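Local coordinates for serine-repeat antigen protein (PDB 3CH3) that belongs to the papain family of cysteine proteases but has a noncanonical active site, and is a putative protease and antigen of the malaria parasite, at residues A171-E176 / H199-V204; A37-L42 / P53-A58; G28-S33 / D71-G76; N190-D195 / P243-F248. All coordinates share one frame; numbering follows the deposited sequence.

Contacts 1 and 2 are buried, contact 3 is partly buried and contact 4 lies at the surface. Helix 33-48 joins three of them: contact 3 ends on its first residue, contact 2 lies along its side, and strand 199-204 of contact 1 packs against it, Ala200 meeting Ala37. Contacts 1 and 3 approach one phosphate from opposite domains, His199 on the strand and Ser33 at the helix start. Chemistry follows place: backbone pairing and apolar side chains in contact 1, a buried lysine and aliphatic chains in contact 2, and disulfides with anion-binding groups in contacts 3 and 4. Contact 4 touches contact 1 where Lys174 packs on Asp194.

Contact 1 of 4, residues A171-E176 / H199-V204; sequences AYIKAE and HAVNIV. With 2HP (dihydrogenphosphate ion), chain C.
Ala171 and Val201 form an antiparallel hydrogen-bonded pair: Val201 N donates to Ala171 O at 2.8 Å, and Ala171 N answers to Val201 O. Ile173 and His199 repeat the exchange, but the bond from His199 N to Ile173 O is bent to 134° where strand 171-173 gives way to loop. The side chains of all four lie on one tightly packed face. Here Ala171 CB rests 3.9 Å from Val201 CG2, while Ile173 CD1 meets Val201 CG1, the two side chains crossing at about a right angle. The other face is looser: partly exposed Tyr172 lays its ring over Ala200 CB, 4.2 Å from the ring centroid. A methyl suits Ala200, which is also pressed against Ala37 of helix 33-48. At the pocket end His199 holds CG anti to its backbone N (chi1 -179°) and runs alongside Ile173, presenting a ring edge to the bound phosphate. Its ND1 donates to phosphate O3 at 2.8 Å, and NE2 is hydrogen-bonded to Asn224 OD1, which fixes the ring's rotation. With Ser33 and Gln27 also binding the phosphate, this is consistent with the papain-fold active-site cleft, where a sheet-domain histidine faces the start of the central helix.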
loop_
_atom_site.group_PDB
_atom_site.type_symbol
_atom_site.label_atom_id
_atom_site.label_comp_id
_atom_site.label_asym_id
_atom_site.label_seq_id
_atom_site.Cartn_x
_atom_site.Cartn_y
_atom_site.Cartn_z
ATOM N N ALA A 171 4.187 -2.735 -0.643
ATOM C CA ALA A 171 5.641 -2.863 -0.555
ATOM C C ALA A 171 6.080 -2.721 0.899
ATOM O O ALA A 171 5.420 -2.038 1.683
ATOM C CB ALA A 171 6.373 -1.812 -1.420
ATOM N N TYR A 172 7.179 -3.387 1.235
ATOM C CA TYR A 172 7.762 -3.286 2.557
ATOM C C TYR A 172 9.098 -2.570 2.444
ATOM O O TYR A 172 9.927 -2.884 1.553
ATOM C CB TYR A 172 7.973 -4.671 3.186
ATOM C CG TYR A 172 6.893 -4.986 4.164
ATOM C CD1 TYR A 172 5.858 -5.836 3.817
ATOM C CD2 TYR A 172 6.844 -4.349 5.416
ATOM C CE1 TYR A 172 4.821 -6.129 4.762
ATOM C CE2 TYR A 172 5.854 -4.618 6.338
ATOM C CZ TYR A 172 4.838 -5.486 6.012
ATOM O OH TYR A 172 3.848 -5.739 6.928
ATOM N N ILE A 173 9.299 -1.610 3.337
ATOM C CA ILE A 173 10.544 -0.871 3.437
ATOM C C ILE A 173 10.983 -0.844 4.918
ATOM O O ILE A 173 10.189 -1.132 5.838
ATOM C CB ILE A 173 10.355 0.579 2.899
ATOM C CG1 ILE A 173 9.411 1.368 3.850
ATOM C CG2 ILE A 173 9.855 0.571 1.428
ATOM C CD1 ILE A 173 9.369 2.962 3.537
ATOM N N LYS A 174 12.237 -0.467 5.133
ATOM C CA LYS A 174 12.700 -0.129 6.463
ATOM C C LYS A 174 12.374 1.344 6.708
ATOM O O LYS A 174 12.854 2.240 5.969
ATOM C CB LYS A 174 14.211 -0.394 6.581
ATOM C CG LYS A 174 14.631 -0.356 8.053
ATOM C CD LYS A 174 14.492 -1.744 8.690
ATOM C CE LYS A 174 15.113 -1.738 10.087
ATOM N NZ LYS A 174 14.954 -3.063 10.745
ATOM N N ALA A 175 11.572 1.619 7.741
ATOM C CA ALA A 175 11.116 3.015 7.960
ATOM C C ALA A 175 12.289 4.001 8.093
ATOM O O ALA A 175 12.195 5.116 7.620
ATOM C CB ALA A 175 10.204 3.114 9.177
ATOM N N GLU A 176 13.384 3.560 8.716
ATOM C CA GLU A 176 14.554 4.458 8.938
ATOM C C GLU A 176 15.051 5.023 7.607
ATOM O O GLU A 176 15.578 6.133 7.556
ATOM C CB GLU A 176 15.701 3.672 9.594
ATOM C CG GLU A 176 16.408 2.656 8.643
ATOM C CD GLU A 176 17.494 1.807 9.317
ATOM O OE1 GLU A 176 17.485 1.662 10.574
ATOM O OE2 GLU A 176 18.368 1.286 8.583
ATOM N N HIS A 199 7.965 -1.728 7.697
ATOM C CA HIS A 199 6.888 -0.726 7.472
ATOM C C HIS A 199 6.268 -0.941 6.084
ATOM O O HIS A 199 6.983 -0.973 5.066
ATOM C CB HIS A 199 7.480 0.675 7.561
ATOM C CG HIS A 199 6.472 1.764 7.364
ATOM N ND1 HIS A 199 5.456 2.015 8.269
ATOM C CD2 HIS A 199 6.320 2.652 6.361
ATOM C CE1 HIS A 199 4.726 3.024 7.823
ATOM N NE2 HIS A 199 5.237 3.439 6.673
ATOM N N ALA A 200 4.948 -1.061 6.044
ATOM C CA ALA A 200 4.220 -1.294 4.786
ATOM C C ALA A 200 3.818 0.037 4.155
ATOM O O ALA A 200 3.336 0.955 4.841
ATOM C CB ALA A 200 2.973 -2.195 5.024
ATOM N N VAL A 201 4.032 0.119 2.856
ATOM C CA VAL A 201 3.656 1.281 2.044
ATOM C C VAL A 201 2.984 0.728 0.780
ATOM O O VAL A 201 2.818 -0.483 0.656
ATOM C CB VAL A 201 4.903 2.150 1.689
ATOM C CG1 VAL A 201 5.483 2.764 3.014
ATOM C CG2 VAL A 201 5.978 1.362 0.809
ATOM N N ASN A 202 2.612 1.590 -0.155
ATOM C CA ASN A 202 2.113 1.091 -1.444
ATOM C C ASN A 202 2.917 1.751 -2.561
ATOM O O ASN A 202 3.165 2.956 -2.494
ATOM C CB ASN A 202 0.636 1.465 -1.629
ATOM C CG ASN A 202 -0.249 0.727 -0.637
ATOM O OD1 ASN A 202 -0.573 -0.474 -0.795
ATOM N ND2 ASN A 202 -0.601 1.418 0.400
ATOM N N ILE A 203 3.235 1.012 -3.607
ATOM C CA ILE A 203 3.732 1.655 -4.824
ATOM C C ILE A 203 2.499 1.898 -5.674
ATOM O O ILE A 203 1.700 0.955 -5.894
ATOM C CB ILE A 203 4.744 0.769 -5.557
ATOM C CG1 ILE A 203 6.025 0.629 -4.667
ATOM C CG2 ILE A 203 5.102 1.378 -6.958
ATOM C CD1 ILE A 203 7.044 -0.413 -5.196
ATOM N N VAL A 204 2.330 3.140 -6.118
ATOM C CA VAL A 204 1.126 3.561 -6.803
ATOM C C VAL A 204 1.377 4.144 -8.224
ATOM O O VAL A 204 0.427 4.544 -8.892
ATOM C CB VAL A 204 0.313 4.588 -5.962
ATOM C CG1 VAL A 204 0.012 4.020 -4.541
ATOM C CG2 VAL A 204 1.104 5.941 -5.865
HETATM P P 2HP C . 4.629 0.180 11.633
HETATM O O1 2HP C . 4.882 1.332 12.623
HETATM O O2 2HP C . 3.273 0.148 11.013
HETATM O O3 2HP C . 5.935 0.338 10.462
HETATM O O4 2HP C . 4.755 -1.333 12.571
#

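Contact 2 of 4, residues A37-L42 / P53-A58; sequences ASKYHL and PTKISA
Lys39 in the helical segment 37-42 and Ile56 in the extended, irregular segment 53-58 bring the two backbones nearest, their CA atoms 6.3 Å apart. Both side chains are directed across the gap between the backbones, and Lys39 CB lies 4.0 Å from Ile56 CB. Beyond that point the lysine runs nearly straight before bending at its last torsion (chi4 77°), which turns NZ back to the loop. There NZ donates to Ile56 O at 2.8 Å, approaching in the carbonyl plane on a lone pair. The ammonium group also forms salt bridges with Glu25 and Glu43, so a lysine, with three protons to give, suits this buried place. Glu43 OE2 in turn accepts from Ile56 N, so that both polar backbone atoms of Ile56 are held by side chains of one helix. That helix, 33-48, is the central helix of the papain fold, and segment 53-58 is the connection that brings the chain back along its flank. Lys55 NZ, 5.1 Å from Lys39 NZ, bonds to Glu25 and Gln23 O; the shared glutamate probably offsets the like charges. The aliphatic part of Lys39 is used too, CE lying 4.0 Å from Ala58 CB, where a short methyl admits the long chain. On the apolar side Ile56 stretches its CD1 to Leu42 CD2 at 3.8 Å, the branched side chains crossing at about a right angle. Ile86 of helix 79-89 and Leu92 pack on the same leucine. Next to Ile56, Ser57 is the N-cap of helix 58-63, its OG bonded to Tyr60 N.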
loop_
_atom_site.group_PDB
_atom_site.type_symbol
_atom_site.label_atom_id
_atom_site.label_comp_id
_atom_site.label_asym_id
_atom_site.label_seq_id
_atom_site.Cartn_x
_atom_site.Cartn_y
_atom_site.Cartn_z
ATOM N N ALA A 37 -1.761 -0.245 4.336
ATOM C CA ALA A 37 -1.233 -0.560 3.005
ATOM C C ALA A 37 -2.081 -1.679 2.381
ATOM O O ALA A 37 -2.309 -1.687 1.153
ATOM C CB ALA A 37 0.262 -0.958 3.077
ATOM N N SER A 38 -2.505 -2.640 3.213
ATOM C CA SER A 38 -3.295 -3.769 2.696
ATOM C C SER A 38 -4.678 -3.296 2.246
ATOM O O SER A 38 -5.169 -3.706 1.171
ATOM C CB SER A 38 -3.443 -4.861 3.767
ATOM O OG SER A 38 -2.209 -5.507 4.015
ATOM N N LYS A 39 -5.317 -2.431 3.043
ATOM C CA LYS A 39 -6.689 -2.040 2.711
ATOM C C LYS A 39 -6.638 -1.118 1.496
ATOM O O LYS A 39 -7.531 -1.147 0.654
ATOM C CB LYS A 39 -7.419 -1.383 3.885
ATOM C CG LYS A 39 -7.109 0.116 4.109
ATOM C CD LYS A 39 -7.728 0.621 5.439
ATOM C CE LYS A 39 -7.723 2.155 5.530
ATOM N NZ LYS A 39 -8.786 2.861 4.722
ATOM N N TYR A 40 -5.607 -0.273 1.413
ATOM C CA TYR A 40 -5.462 0.565 0.213
ATOM C C TYR A 40 -5.316 -0.267 -1.046
ATOM O O TYR A 40 -5.910 0.062 -2.068
ATOM C CB TYR A 40 -4.304 1.570 0.343
ATOM C CG TYR A 40 -4.114 2.433 -0.891
ATOM C CD1 TYR A 40 -4.904 3.582 -1.092
ATOM C CD2 TYR A 40 -3.163 2.100 -1.845
ATOM C CE1 TYR A 40 -4.727 4.350 -2.208
ATOM C CE2 TYR A 40 -2.977 2.884 -2.999
ATOM C CZ TYR A 40 -3.756 4.007 -3.149
ATOM O OH TYR A 40 -3.567 4.784 -4.268
ATOM N N HIS A 41 -4.529 -1.342 -0.994
ATOM C CA HIS A 41 -4.410 -2.251 -2.157
ATOM C C HIS A 41 -5.802 -2.803 -2.537
ATOM O O HIS A 41 -6.167 -2.838 -3.720
ATOM C CB HIS A 41 -3.356 -3.343 -1.832
ATOM C CG HIS A 41 -3.066 -4.310 -2.954
ATOM N ND1 HIS A 41 -2.711 -3.917 -4.233
ATOM C CD2 HIS A 41 -3.033 -5.671 -2.958
ATOM C CE1 HIS A 41 -2.485 -4.992 -4.974
ATOM N NE2 HIS A 41 -2.670 -6.069 -4.222
ATOM N N LEU A 42 -6.614 -3.189 -1.550
ATOM C CA LEU A 42 -7.982 -3.618 -1.866
ATOM C C LEU A 42 -8.834 -2.482 -2.437
ATOM O O LEU A 42 -9.620 -2.702 -3.369
ATOM C CB LEU A 42 -8.653 -4.255 -0.641
ATOM C CG LEU A 42 -10.022 -4.911 -0.915
ATOM C CD1 LEU A 42 -10.035 -5.843 -2.151
ATOM C CD2 LEU A 42 -10.465 -5.679 0.326
ATOM N N PRO A 53 -14.788 5.021 -4.580
ATOM C CA PRO A 53 -13.595 5.144 -3.730
ATOM C C PRO A 53 -13.937 5.255 -2.241
ATOM O O PRO A 53 -13.574 6.240 -1.579
ATOM C CB PRO A 53 -12.944 6.433 -4.236
ATOM C CG PRO A 53 -14.066 7.242 -4.748
ATOM C CD PRO A 53 -15.079 6.275 -5.307
ATOM N N THR A 54 -14.622 4.238 -1.722
ATOM C CA THR A 54 -15.039 4.201 -0.326
ATOM C C THR A 54 -13.961 3.553 0.538
ATOM O O THR A 54 -13.490 2.465 0.233
ATOM C CB THR A 54 -16.379 3.449 -0.186
ATOM O OG1 THR A 54 -17.372 4.116 -0.982
ATOM C CG2 THR A 54 -16.838 3.386 1.279
ATOM N N LYS A 55 -13.571 4.235 1.611
ATOM C CA LYS A 55 -12.481 3.758 2.471
ATOM C C LYS A 55 -12.895 2.600 3.368
ATOM O O LYS A 55 -13.951 2.629 3.986
ATOM C CB LYS A 55 -11.957 4.908 3.345
ATOM C CG LYS A 55 -11.338 6.044 2.575
ATOM C CD LYS A 55 -10.126 5.531 1.834
ATOM C CE LYS A 55 -9.202 6.665 1.407
ATOM N NZ LYS A 55 -8.699 7.448 2.556
ATOM N N ILE A 56 -12.035 1.591 3.453
ATOM C CA ILE A 56 -12.229 0.473 4.369
ATOM C C ILE A 56 -11.882 0.938 5.809
ATOM O O ILE A 56 -10.962 1.776 6.014
ATOM C CB ILE A 56 -11.332 -0.742 3.938
ATOM C CG1 ILE A 56 -11.858 -1.318 2.617
ATOM C CG2 ILE A 56 -11.290 -1.816 5.037
ATOM C CD1 ILE A 56 -10.913 -2.247 1.882
ATOM N N SER A 57 -12.606 0.393 6.786
ATOM C CA SER A 57 -12.349 0.674 8.198
ATOM C C SER A 57 -11.103 -0.069 8.700
ATOM O O SER A 57 -11.144 -1.283 8.956
ATOM C CB SER A 57 -13.564 0.256 9.055
ATOM O OG SER A 57 -13.249 0.372 10.436
ATOM N N ALA A 58 -10.016 0.677 8.877
ATOM C CA ALA A 58 -8.777 0.149 9.452
ATOM C C ALA A 58 -8.991 -0.258 10.904
ATOM O O ALA A 58 -8.424 -1.251 11.368
ATOM C CB ALA A 58 -7.645 1.193 9.368
#

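Contact 3 of 4, residues G28-S33 / D71-G76; sequences GNCDTS and DRCDEG. With 2HP (dihydrogenphosphate ion), chain C.
Cys30 turns its SG anti to the carbonyl carbon (chi1 -69°), whereas Cys73 sends its own anti to the backbone N (chi1 -170°), and the two sulfurs join at 2.0 Å. The disulfide torsion of -89° is close to a right angle, the relaxed value. It draws the CA atoms of Cys30 and Cys73 to 4.4 Å, and a backbone bond reinforces the link: Asp31 N donates to Cys73 O at 2.8 Å. In papain, too, a disulfide fastens the segment just before the catalytic residue to a neighbouring loop; here that segment runs into Ser33, consistent with the serine at the noncanonical active site. Ser33 offers both its N and its OG to phosphate O2, OG at 2.8 Å. Asp31, the centre of an inverse gamma turn, swings its carboxylate over the other loop, where OD2 comes 2.8 Å from Asp74 O. Both are acceptors, so this is a close approach and not a bond. Glycine suits position 76 because a side chain there would run into phosphate O4; Gly76 CA makes a CA-H...O contact with Asp31 O at 3.3 Å. One water lies between Asp31 OD2 and phosphate O4 and accepts weakly from Gly76 N. Asp71 shapes the facing loop: its OD1 accepts from Cys73 N, an Asx turn, and from Asp74 N, an Asx motif.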
loop_
_atom_site.group_PDB
_atom_site.type_symbol
_atom_site.label_atom_id
_atom_site.label_comp_id
_atom_site.label_asym_id
_atom_site.label_seq_id
_atom_site.Cartn_x
_atom_site.Cartn_y
_atom_site.Cartn_z
ATOM N N GLY A 28 -1.236 7.097 12.801
ATOM C CA GLY A 28 -1.009 7.600 14.163
ATOM C C GLY A 28 0.171 6.867 14.782
ATOM O O GLY A 28 1.087 6.399 14.079
ATOM N N ASN A 29 0.136 6.747 16.111
ATOM C CA ASN A 29 1.255 6.212 16.851
ATOM C C ASN A 29 1.073 4.734 17.187
ATOM O O ASN A 29 1.366 4.339 18.311
ATOM C CB ASN A 29 1.493 7.045 18.127
ATOM C CG ASN A 29 2.946 7.068 18.544
ATOM O OD1 ASN A 29 3.836 6.798 17.729
ATOM N ND2 ASN A 29 3.204 7.384 19.793
ATOM N N CYS A 30 0.485 3.962 16.264
ATOM C CA CYS A 30 0.394 2.488 16.353
ATOM C C CYS A 30 1.055 1.855 15.133
ATOM O O CYS A 30 1.214 2.511 14.111
ATOM C CB CYS A 30 -1.072 1.978 16.401
ATOM S SG CYS A 30 -2.027 2.361 17.920
ATOM N N ASP A 31 1.428 0.577 15.270
ATOM C CA ASP A 31 2.183 -0.117 14.248
ATOM C C ASP A 31 1.195 -0.759 13.313
ATOM O O ASP A 31 1.190 -1.966 13.150
ATOM C CB ASP A 31 3.098 -1.160 14.894
ATOM C CG ASP A 31 4.148 -0.538 15.809
ATOM O OD1 ASP A 31 4.314 0.711 15.821
ATOM O OD2 ASP A 31 4.811 -1.312 16.537
ATOM N N THR A 32 0.372 0.046 12.676
ATOM C CA THR A 32 -0.728 -0.511 11.873
ATOM C C THR A 32 -0.581 -0.266 10.381
ATOM O O THR A 32 -1.574 -0.349 9.622
ATOM C CB THR A 32 -2.089 0.028 12.353
ATOM O OG1 THR A 32 -2.045 1.463 12.425
ATOM C CG2 THR A 32 -2.438 -0.565 13.764
ATOM N N SER A 33 0.645 0.012 9.924
ATOM C CA SER A 33 0.839 0.231 8.470
ATOM C C SER A 33 0.400 -0.984 7.647
ATOM O O SER A 33 -0.062 -0.836 6.510
ATOM C CB SER A 33 2.290 0.570 8.143
ATOM O OG SER A 33 3.187 -0.519 8.330
ATOM N N ASP A 71 -1.621 -7.260 21.385
ATOM C CA ASP A 71 -1.309 -5.828 21.475
ATOM C C ASP A 71 -1.256 -5.269 20.062
ATOM O O ASP A 71 -0.217 -5.301 19.408
ATOM C CB ASP A 71 0.038 -5.622 22.160
ATOM C CG ASP A 71 0.383 -4.149 22.388
ATOM O OD1 ASP A 71 -0.195 -3.229 21.734
ATOM O OD2 ASP A 71 1.260 -3.912 23.254
ATOM N N ARG A 72 -2.383 -4.755 19.596
ATOM C CA ARG A 72 -2.522 -4.390 18.189
ATOM C C ARG A 72 -1.890 -3.024 17.856
ATOM O O ARG A 72 -1.723 -2.672 16.681
ATOM C CB ARG A 72 -4.003 -4.488 17.778
ATOM C CG ARG A 72 -4.450 -5.909 17.386
ATOM C CD ARG A 72 -4.215 -6.073 15.878
ATOM N NE ARG A 72 -4.178 -7.447 15.410
ATOM C CZ ARG A 72 -5.072 -7.983 14.591
ATOM N NH1 ARG A 72 -6.116 -7.281 14.167
ATOM N NH2 ARG A 72 -4.937 -9.238 14.227
ATOM N N CYS A 73 -1.488 -2.282 18.889
ATOM C CA CYS A 73 -0.832 -0.981 18.689
ATOM C C CYS A 73 0.705 -1.056 18.675
ATOM O O CYS A 73 1.362 -0.368 17.887
ATOM C CB CYS A 73 -1.323 0.025 19.744
ATOM S SG CYS A 73 -0.854 1.744 19.483
ATOM N N ASP A 74 1.268 -1.898 19.538
ATOM C CA ASP A 74 2.714 -2.026 19.706
ATOM C C ASP A 74 3.362 -3.037 18.811
ATOM O O ASP A 74 4.589 -3.082 18.711
ATOM C CB ASP A 74 3.035 -2.474 21.128
ATOM C CG ASP A 74 3.330 -1.340 22.022
ATOM O OD1 ASP A 74 3.205 -0.204 21.537
ATOM O OD2 ASP A 74 3.688 -1.581 23.203
ATOM N N GLU A 75 2.558 -3.903 18.224
ATOM C CA GLU A 75 3.113 -4.978 17.438
ATOM C C GLU A 75 2.534 -4.883 16.057
ATOM O O GLU A 75 1.320 -4.831 15.888
ATOM C CB GLU A 75 2.849 -6.345 18.095
ATOM C CG GLU A 75 3.544 -6.539 19.462
ATOM C CD GLU A 75 5.070 -6.619 19.368
ATOM O OE1 GLU A 75 5.633 -6.460 18.265
ATOM O OE2 GLU A 75 5.713 -6.846 20.408
ATOM N N GLY A 76 3.411 -4.811 15.065
ATOM C CA GLY A 76 2.968 -4.746 13.694
ATOM C C GLY A 76 2.602 -6.147 13.256
ATOM O O GLY A 76 3.034 -7.139 13.855
HETATM P P 2HP C . 4.629 0.180 11.633
HETATM O O1 2HP C . 4.882 1.332 12.623
HETATM O O2 2HP C . 3.273 0.148 11.013
HETATM O O3 2HP C . 5.935 0.338 10.462
HETATM O O4 2HP C . 4.755 -1.333 12.571
HETATM O O HOH W 1 5.528 -3.148 14.503
#

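Contact 4 of 4, residues N190-D195 / P243-F248; sequences NLCGDD and PTHCHF. With K (potassium ion), chain B; 2HP (dihydrogenphosphate ion), chain D.
Gly193 and Phe248 are joined by a bond from Gly193 N to Phe248 O (2.9 Å), and beside this bridge sit a potassium ion and a second phosphate. Potassium is bound by Gly193 O, by Asp194 OD1 at 2.7 Å, by phosphate O1 and by waters, one of them long. The phosphate is gripped by N-H groups of the other segment: His247 uses both its backbone N, at 2.8 Å, and its ring ND1 on O4, while Phe248 N donates to O2. A chi1 of -73° sets the imidazole beside its own backbone N, so that N and ND1 can both reach O4, which lies in the ring plane. Around this shell, the Phe248 ring has the backbone of Asp195 over one face and His247 CB over the opposite one. The Cys192-Cys246 disulfide pins the two loops together just behind the phosphate, and Cys192 SG lies 3.5 Å from His245 NE2, oblique to the ring. Farther out, a type I turn from Pro243 to Cys246 shapes the anion-binding loop, and Pro243 CG rests 3.5 Å from Asn190 ND2. Anion and cation thus share one surface site: potassium probably offsets the charge of phosphate and Asp194, while the N-H groups would polarise the phosphate oxygens facing them.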
loop_
_atom_site.group_PDB
_atom_site.type_symbol
_atom_site.label_atom_id
_atom_site.label_comp_id
_atom_site.label_asym_id
_atom_site.label_seq_id
_atom_site.Cartn_x
_atom_site.Cartn_y
_atom_site.Cartn_z
ATOM N N ASN A 190 17.120 9.215 -3.399
ATOM C CA ASN A 190 18.027 8.221 -3.958
ATOM C C ASN A 190 18.506 7.391 -2.761
ATOM O O ASN A 190 19.432 7.804 -2.065
ATOM C CB ASN A 190 19.204 8.893 -4.679
ATOM C CG ASN A 190 19.945 7.921 -5.584
ATOM O OD1 ASN A 190 19.354 6.999 -6.155
ATOM N ND2 ASN A 190 21.269 8.114 -5.700
ATOM N N LEU A 191 17.803 6.290 -2.478
ATOM C CA LEU A 191 17.900 5.624 -1.167
ATOM C C LEU A 191 18.398 4.206 -1.285
ATOM O O LEU A 191 18.071 3.510 -2.261
ATOM C CB LEU A 191 16.505 5.534 -0.512
ATOM C CG LEU A 191 15.791 6.859 -0.299
ATOM C CD1 LEU A 191 14.476 6.580 0.354
ATOM C CD2 LEU A 191 16.626 7.820 0.579
ATOM N N CYS A 192 19.142 3.753 -0.278
ATOM C CA CYS A 192 19.406 2.321 -0.153
ATOM C C CYS A 192 18.377 1.671 0.752
ATOM O O CYS A 192 17.725 2.352 1.552
ATOM C CB CYS A 192 20.784 2.019 0.416
ATOM S SG CYS A 192 22.205 2.552 -0.567
ATOM N N GLY A 193 18.235 0.355 0.624
ATOM C CA GLY A 193 17.453 -0.429 1.597
ATOM C C GLY A 193 18.316 -1.190 2.595
ATOM O O GLY A 193 19.551 -0.973 2.679
ATOM N N ASP A 194 17.675 -2.072 3.365
ATOM C CA ASP A 194 18.334 -2.895 4.382
ATOM C C ASP A 194 18.069 -4.370 4.096
ATOM O O ASP A 194 17.227 -4.714 3.254
ATOM C CB ASP A 194 17.755 -2.599 5.779
ATOM C CG ASP A 194 18.180 -1.259 6.345
ATOM O OD1 ASP A 194 18.649 -0.343 5.598
ATOM O OD2 ASP A 194 18.049 -1.122 7.587
ATOM N N ASP A 195 18.723 -5.245 4.859
ATOM C CA ASP A 195 18.506 -6.671 4.726
ATOM C C ASP A 195 17.087 -7.062 5.160
ATOM O O ASP A 195 16.586 -8.135 4.812
ATOM C CB ASP A 195 19.585 -7.450 5.521
ATOM C CG ASP A 195 19.876 -8.834 4.963
ATOM O OD1 ASP A 195 19.225 -9.278 4.002
ATOM O OD2 ASP A 195 20.798 -9.491 5.505
ATOM N N PRO A 243 21.510 4.432 -5.195
ATOM C CA PRO A 243 22.969 4.545 -5.325
ATOM C C PRO A 243 23.625 3.247 -5.782
ATOM O O PRO A 243 23.183 2.145 -5.397
ATOM C CB PRO A 243 23.409 4.902 -3.893
ATOM C CG PRO A 243 22.220 5.664 -3.344
ATOM C CD PRO A 243 21.046 4.882 -3.859
ATOM N N THR A 244 24.684 3.359 -6.592
ATOM C CA THR A 244 25.391 2.184 -7.099
ATOM C C THR A 244 25.855 1.294 -5.947
ATOM O O THR A 244 25.765 0.079 -6.028
ATOM C CB THR A 244 26.601 2.624 -7.981
ATOM O OG1 THR A 244 26.116 3.554 -8.967
ATOM C CG2 THR A 244 27.236 1.453 -8.664
ATOM N N HIS A 245 26.295 1.913 -4.849
ATOM C CA HIS A 245 26.886 1.160 -3.752
ATOM C C HIS A 245 25.916 0.322 -2.892
ATOM O O HIS A 245 26.391 -0.500 -2.105
ATOM C CB HIS A 245 27.709 2.100 -2.848
ATOM C CG HIS A 245 26.851 2.856 -1.880
ATOM N ND1 HIS A 245 26.480 4.167 -2.076
ATOM C CD2 HIS A 245 26.268 2.468 -0.723
ATOM C CE1 HIS A 245 25.705 4.557 -1.079
ATOM N NE2 HIS A 245 25.559 3.544 -0.244
ATOM N N CYS A 246 24.585 0.536 -2.985
ATOM C CA CYS A 246 23.646 -0.229 -2.139
ATOM C C CYS A 246 23.711 -1.735 -2.352
ATOM O O CYS A 246 23.577 -2.205 -3.473
ATOM C CB CYS A 246 22.177 0.167 -2.377
ATOM S SG CYS A 246 21.855 1.890 -2.436
ATOM N N HIS A 247 23.847 -2.475 -1.255
ATOM C CA HIS A 247 23.736 -3.922 -1.263
ATOM C C HIS A 247 22.287 -4.381 -1.373
ATOM O O HIS A 247 22.013 -5.482 -1.890
ATOM C CB HIS A 247 24.282 -4.465 0.037
ATOM C CG HIS A 247 25.769 -4.403 0.130
ATOM N ND1 HIS A 247 26.446 -3.233 0.388
ATOM C CD2 HIS A 247 26.710 -5.367 -0.002
ATOM C CE1 HIS A 247 27.748 -3.480 0.409
ATOM N NE2 HIS A 247 27.934 -4.766 0.172
ATOM N N PHE A 248 21.377 -3.564 -0.831
ATOM C CA PHE A 248 19.944 -3.920 -0.787
ATOM C C PHE A 248 19.099 -2.814 -1.385
ATOM O O PHE A 248 19.348 -1.610 -1.150
ATOM C CB PHE A 248 19.493 -4.203 0.647
ATOM C CG PHE A 248 20.338 -5.244 1.321
ATOM C CD1 PHE A 248 21.288 -4.882 2.268
ATOM C CD2 PHE A 248 20.218 -6.570 0.959
ATOM C CE1 PHE A 248 22.102 -5.863 2.881
ATOM C CE2 PHE A 248 21.039 -7.547 1.553
ATOM C CZ PHE A 248 21.960 -7.179 2.517
HETATM K K K B . 20.969 0.579 4.621
HETATM P P 2HP D . 23.048 -1.150 2.078
HETATM O O1 2HP D . 22.965 0.124 2.906
HETATM O O2 2HP D . 21.896 -1.325 1.039
HETATM O O3 2HP D . 23.124 -2.499 3.203
HETATM O O4 2HP D . 24.499 -1.130 1.094
HETATM O O HOH W 2 19.919 2.812 3.589
HETATM O O HOH W 3 22.151 -2.011 5.321
HETATM O O HOH W 4 20.108 2.439 7.152
#